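Local coordinates for putative ubiquinone biosynthesis protein (Nostoc punctiforme, PDB 3MSQ) that probably takes part in ubiquinone-type quinone biosynthesis as a member of the Coq4 family, although its precise role is not established, at residues 40-53 / 113-125. Residues are numbered along the deposited sequence; the frame is centred on the assembly and turned at random.
Sequences EDALDQTQMAQLAV and DDISYLKMLWRST
The guanidinium of Arg123 meets Glu40 OE1 and Asp41 OD1 at its edge, while Lys119 CG lies over one face, offset toward the rim. Glu40 OE1 and Arg123 NE form a salt bridge whose hydrogen bond is weak (3.3 Å), the carboxylate of Glu40 and the guanidinium standing 88° apart, and Asp41 OD1 binds Arg123 NH2 at 2.9 Å. The same Glu40 oxygen lies in plane at the edge of the Trp122 ring. Asp41 OD1 is gripped twice, since Lys119 NZ reaches it at 2.8 Å from the face of the carboxylate opposite to Arg123. The chain of Lys119, bent at chi3 (86°), also brings its NZ to the syn lone pair of Asp44 OD2, 2.6 Å away. A methionine in place of Lys119 would probably leave Asp44 OD2 without its ionic mate and take from Asp41 one of its two cationic partners. Beyond this network the contact turns apolar: Ile115 CD1 packs on Ala49 CB, and Val53 CG2 touches Ile115 CG1 (3.8 Å) and Leu118 CD2. The axes of segments 47-53 and 114-125 cross at 77°, 9.9 Å apart, while the charged cluster joins helix 32-42 and the type I turn from Leu43 to Thr46 to helix 114-133. Helix 156-172 touches Glu40, and helix 60-68 packs against Leu118 through Phe66.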
loop_
_atom_site.group_PDB
_atom_site.type_symbol
_atom_site.label_atom_id
_atom_site.label_comp_id
_atom_site.label_asym_id
_atom_site.label_seq_id
_atom_site.Cartn_x
_atom_site.Cartn_y
_atom_site.Cartn_z
ATOM N N GLU A 40 -2.959 4.236 -15.684
ATOM C CA GLU A 40 -2.501 3.924 -17.033
ATOM C C GLU A 40 -1.193 4.645 -17.313
ATOM O O GLU A 40 -0.250 4.030 -17.804
ATOM C CB GLU A 40 -3.562 4.412 -18.020
ATOM C CG GLU A 40 -4.145 3.336 -18.909
ATOM C CD GLU A 40 -4.836 3.921 -20.120
ATOM O OE1 GLU A 40 -6.002 4.368 -19.998
ATOM O OE2 GLU A 40 -4.181 3.975 -21.186
ATOM N N ASP A 41 -1.146 5.950 -16.977
ATOM C CA ASP A 41 0.003 6.850 -17.135
ATOM C C ASP A 41 1.216 6.374 -16.325
ATOM O O ASP A 41 2.352 6.426 -16.807
ATOM C CB ASP A 41 -0.378 8.300 -16.730
ATOM C CG ASP A 41 -1.388 9.026 -17.619
ATOM O OD1 ASP A 41 -1.779 8.462 -18.679
ATOM O OD2 ASP A 41 -1.809 10.145 -17.244
ATOM N N ALA A 42 0.969 5.907 -15.090
ATOM C CA ALA A 42 2.017 5.427 -14.192
ATOM C C ALA A 42 2.661 4.121 -14.682
ATOM O O ALA A 42 3.781 3.798 -14.272
ATOM C CB ALA A 42 1.461 5.260 -12.804
ATOM N N LEU A 43 1.970 3.384 -15.577
ATOM C CA LEU A 43 2.490 2.133 -16.108
ATOM C C LEU A 43 3.394 2.355 -17.319
ATOM O O LEU A 43 4.105 1.436 -17.716
ATOM C CB LEU A 43 1.359 1.149 -16.440
ATOM C CG LEU A 43 0.412 0.755 -15.332
ATOM C CD1 LEU A 43 -0.809 0.060 -15.906
ATOM C CD2 LEU A 43 1.104 -0.116 -14.280
ATOM N N ASP A 44 3.394 3.562 -17.895
ATOM C CA ASP A 44 4.217 3.892 -19.069
ATOM C C ASP A 44 5.724 3.751 -18.833
ATOM O O ASP A 44 6.489 3.504 -19.772
ATOM C CB ASP A 44 3.922 5.323 -19.544
ATOM C CG ASP A 44 2.499 5.607 -20.025
ATOM O OD1 ASP A 44 1.715 4.620 -20.254
ATOM O OD2 ASP A 44 2.175 6.801 -20.210
ATOM N N GLN A 45 6.140 3.932 -17.578
ATOM C CA GLN A 45 7.537 3.863 -17.135
ATOM C C GLN A 45 8.036 2.415 -16.931
ATOM O O GLN A 45 9.247 2.203 -16.819
ATOM C CB GLN A 45 7.712 4.688 -15.847
ATOM C CG GLN A 45 6.934 4.147 -14.627
ATOM C CD GLN A 45 6.799 5.163 -13.513
ATOM O OE1 GLN A 45 7.754 5.850 -13.130
ATOM N NE2 GLN A 45 5.606 5.252 -12.934
ATOM N N THR A 46 7.105 1.440 -16.854
ATOM C CA THR A 46 7.421 0.024 -16.647
ATOM C C THR A 46 7.984 -0.657 -17.909
ATOM O O THR A 46 7.856 -0.135 -19.015
ATOM C CB THR A 46 6.196 -0.745 -16.116
ATOM O OG1 THR A 46 5.242 -0.835 -17.165
ATOM C CG2 THR A 46 5.566 -0.102 -14.885
ATOM N N GLN A 47 8.580 -1.835 -17.728
ATOM C CA GLN A 47 9.126 -2.662 -18.790
ATOM C C GLN A 47 8.011 -3.296 -19.641
ATOM O O GLN A 47 8.194 -3.461 -20.849
ATOM C CB GLN A 47 10.020 -3.746 -18.188
ATOM C CG GLN A 47 10.865 -4.460 -19.225
ATOM C CD GLN A 47 11.569 -5.669 -18.693
ATOM O OE1 GLN A 47 11.916 -5.761 -17.513
ATOM N NE2 GLN A 47 11.836 -6.606 -19.582
HETATM N N MSE A 48 6.878 -3.659 -19.014
HETATM C CA MSE A 48 5.718 -4.268 -19.677
HETATM C C MSE A 48 5.138 -3.315 -20.706
HETATM O O MSE A 48 4.658 -3.781 -21.730
HETATM C CB MSE A 48 4.651 -4.733 -18.641
HETATM C CG MSE A 48 3.285 -5.192 -19.250
HETATM SE SE MSE A 48 2.941 -7.134 -19.562
HETATM C CE MSE A 48 1.234 -7.067 -20.521
ATOM N N ALA A 49 5.226 -1.995 -20.471
ATOM C CA ALA A 49 4.748 -0.967 -21.407
ATOM C C ALA A 49 5.491 -1.106 -22.739
ATOM O O ALA A 49 4.851 -1.266 -23.780
ATOM C CB ALA A 49 4.948 0.431 -20.816
ATOM N N GLN A 50 6.833 -1.149 -22.692
ATOM C CA GLN A 50 7.676 -1.294 -23.867
ATOM C C GLN A 50 7.525 -2.656 -24.549
ATOM O O GLN A 50 7.491 -2.727 -25.778
ATOM C CB GLN A 50 9.138 -1.012 -23.508
ATOM C CG GLN A 50 10.048 -0.814 -24.728
ATOM C CD GLN A 50 9.516 0.227 -25.693
ATOM O OE1 GLN A 50 9.340 1.404 -25.349
ATOM N NE2 GLN A 50 9.202 -0.188 -26.916
ATOM N N LEU A 51 7.447 -3.719 -23.754
ATOM C CA LEU A 51 7.303 -5.085 -24.230
ATOM C C LEU A 51 5.983 -5.270 -24.986
ATOM O O LEU A 51 5.988 -5.925 -26.036
ATOM C CB LEU A 51 7.366 -6.019 -23.034
ATOM C CG LEU A 51 8.253 -7.231 -23.196
ATOM C CD1 LEU A 51 9.634 -6.966 -22.619
ATOM C CD2 LEU A 51 7.615 -8.438 -22.536
ATOM N N ALA A 52 4.864 -4.669 -24.468
ATOM C CA ALA A 52 3.535 -4.678 -25.099
ATOM C C ALA A 52 3.618 -4.046 -26.495
ATOM O O ALA A 52 3.092 -4.600 -27.462
ATOM C CB ALA A 52 2.537 -3.906 -24.251
ATOM N N VAL A 53 4.314 -2.904 -26.600
ATOM C CA VAL A 53 4.532 -2.208 -27.857
ATOM C C VAL A 53 5.374 -3.103 -28.798
ATOM O O VAL A 53 4.986 -3.298 -29.945
ATOM C CB VAL A 53 5.175 -0.836 -27.596
ATOM C CG1 VAL A 53 5.747 -0.257 -28.882
ATOM C CG2 VAL A 53 4.170 0.120 -26.956
ATOM N N ASP A 113 5.623 9.218 -28.846
ATOM C CA ASP A 113 6.309 7.936 -29.075
ATOM C C ASP A 113 5.315 6.788 -29.223
ATOM O O ASP A 113 4.108 7.046 -29.265
ATOM C CB ASP A 113 7.345 7.667 -27.962
ATOM C CG ASP A 113 6.819 7.408 -26.551
ATOM O OD1 ASP A 113 5.630 7.706 -26.288
ATOM O OD2 ASP A 113 7.600 6.915 -25.712
ATOM N N ASP A 114 5.797 5.524 -29.297
ATOM C CA ASP A 114 4.883 4.390 -29.459
ATOM C C ASP A 114 3.993 4.131 -28.242
ATOM O O ASP A 114 2.836 3.737 -28.435
ATOM C CB ASP A 114 5.603 3.114 -29.896
ATOM C CG ASP A 114 6.348 3.133 -31.233
ATOM O OD1 ASP A 114 5.845 3.791 -32.208
ATOM O OD2 ASP A 114 7.356 2.390 -31.353
ATOM N N ILE A 115 4.510 4.349 -26.997
ATOM C CA ILE A 115 3.715 4.169 -25.766
ATOM C C ILE A 115 2.576 5.229 -25.669
ATOM O O ILE A 115 1.425 4.862 -25.417
ATOM C CB ILE A 115 4.625 4.109 -24.511
ATOM C CG1 ILE A 115 5.377 2.767 -24.471
ATOM C CG2 ILE A 115 3.844 4.374 -23.212
ATOM C CD1 ILE A 115 6.604 2.726 -23.551
ATOM N N SER A 116 2.889 6.528 -25.930
ATOM C CA SER A 116 1.865 7.574 -25.937
ATOM C C SER A 116 0.900 7.347 -27.111
ATOM O O SER A 116 -0.301 7.614 -26.983
ATOM C CB SER A 116 2.473 8.973 -25.944
ATOM O OG SER A 116 3.497 9.105 -26.911
ATOM N N TYR A 117 1.414 6.773 -28.221
ATOM C CA TYR A 117 0.542 6.420 -29.329
ATOM C C TYR A 117 -0.497 5.322 -28.921
ATOM O O TYR A 117 -1.692 5.506 -29.112
ATOM C CB TYR A 117 1.326 5.990 -30.582
ATOM C CG TYR A 117 0.387 5.404 -31.614
ATOM C CD1 TYR A 117 -0.689 6.141 -32.102
ATOM C CD2 TYR A 117 0.505 4.082 -32.019
ATOM C CE1 TYR A 117 -1.625 5.575 -32.960
ATOM C CE2 TYR A 117 -0.392 3.523 -32.928
ATOM C CZ TYR A 117 -1.460 4.274 -33.393
ATOM O OH TYR A 117 -2.378 3.736 -34.260
ATOM N N LEU A 118 -0.033 4.185 -28.407
ATOM C CA LEU A 118 -0.896 3.072 -28.007
ATOM C C LEU A 118 -1.921 3.494 -26.971
ATOM O O LEU A 118 -3.042 3.015 -27.009
ATOM C CB LEU A 118 -0.048 1.906 -27.492
ATOM C CG LEU A 118 -0.776 0.645 -27.032
ATOM C CD1 LEU A 118 -1.602 0.035 -28.140
ATOM C CD2 LEU A 118 0.206 -0.362 -26.441
ATOM N N LYS A 119 -1.544 4.423 -26.079
ATOM C CA LYS A 119 -2.421 4.968 -25.048
ATOM C C LYS A 119 -3.575 5.700 -25.723
ATOM O O LYS A 119 -4.730 5.444 -25.386
ATOM C CB LYS A 119 -1.610 5.921 -24.163
ATOM C CG LYS A 119 -2.215 6.205 -22.804
ATOM C CD LYS A 119 -1.130 6.538 -21.786
ATOM C CE LYS A 119 -0.772 7.965 -21.819
ATOM N NZ LYS A 119 0.130 8.298 -20.712
HETATM N N MSE A 120 -3.258 6.565 -26.719
HETATM C CA MSE A 120 -4.251 7.334 -27.468
HETATM C C MSE A 120 -5.114 6.428 -28.318
HETATM O O MSE A 120 -6.332 6.534 -28.219
HETATM C CB MSE A 120 -3.620 8.480 -28.266
HETATM C CG MSE A 120 -3.067 9.598 -27.362
HETATM SE SE MSE A 120 -4.374 10.289 -26.091
HETATM C CE MSE A 120 -5.387 11.330 -27.481
ATOM N N LEU A 121 -4.514 5.457 -29.043
ATOM C CA LEU A 121 -5.298 4.507 -29.838
ATOM C C LEU A 121 -6.345 3.769 -28.955
ATOM O O LEU A 121 -7.522 3.666 -29.310
ATOM C CB LEU A 121 -4.384 3.515 -30.575
ATOM C CG LEU A 121 -5.094 2.445 -31.409
ATOM C CD1 LEU A 121 -5.822 3.050 -32.561
ATOM C CD2 LEU A 121 -4.142 1.363 -31.870
ATOM N N TRP A 122 -5.897 3.312 -27.793
ATOM C CA TRP A 122 -6.674 2.602 -26.795
ATOM C C TRP A 122 -7.864 3.455 -26.306
ATOM O O TRP A 122 -9.005 3.000 -26.372
ATOM C CB TRP A 122 -5.724 2.211 -25.635
ATOM C CG TRP A 122 -6.384 1.746 -24.380
ATOM C CD1 TRP A 122 -6.439 2.403 -23.178
ATOM C CD2 TRP A 122 -7.073 0.506 -24.201
ATOM N NE1 TRP A 122 -7.151 1.655 -22.267
ATOM C CE2 TRP A 122 -7.539 0.475 -22.865
ATOM C CE3 TRP A 122 -7.330 -0.595 -25.041
ATOM C CZ2 TRP A 122 -8.249 -0.620 -22.352
ATOM C CZ3 TRP A 122 -8.052 -1.666 -24.538
ATOM C CH2 TRP A 122 -8.496 -1.677 -23.209
ATOM N N ARG A 123 -7.584 4.696 -25.845
ATOM C CA ARG A 123 -8.584 5.619 -25.328
ATOM C C ARG A 123 -9.602 6.051 -26.382
ATOM O O ARG A 123 -10.790 6.085 -26.088
ATOM C CB ARG A 123 -7.913 6.816 -24.664
ATOM C CG ARG A 123 -7.170 6.472 -23.378
ATOM C CD ARG A 123 -6.523 7.693 -22.727
ATOM N NE ARG A 123 -5.748 7.281 -21.557
ATOM C CZ ARG A 123 -4.995 8.080 -20.811
ATOM N NH1 ARG A 123 -4.897 9.372 -21.095
ATOM N NH2 ARG A 123 -4.331 7.592 -19.772
ATOM N N SER A 124 -9.151 6.331 -27.618
ATOM C CA SER A 124 -10.019 6.756 -28.735
ATOM C C SER A 124 -10.970 5.683 -29.195
ATOM O O SER A 124 -12.047 6.006 -29.711
ATOM C CB SER A 124 -9.192 7.125 -29.960
ATOM O OG SER A 124 -7.873 7.498 -29.635
ATOM N N THR A 125 -10.531 4.410 -29.111
ATOM C CA THR A 125 -11.277 3.299 -29.674
ATOM C C THR A 125 -11.891 2.310 -28.713
ATOM O O THR A 125 -12.898 1.718 -29.086
ATOM C CB THR A 125 -10.465 2.597 -30.781
ATOM O OG1 THR A 125 -9.343 1.926 -30.217
ATOM C CG2 THR A 125 -10.000 3.554 -31.871
#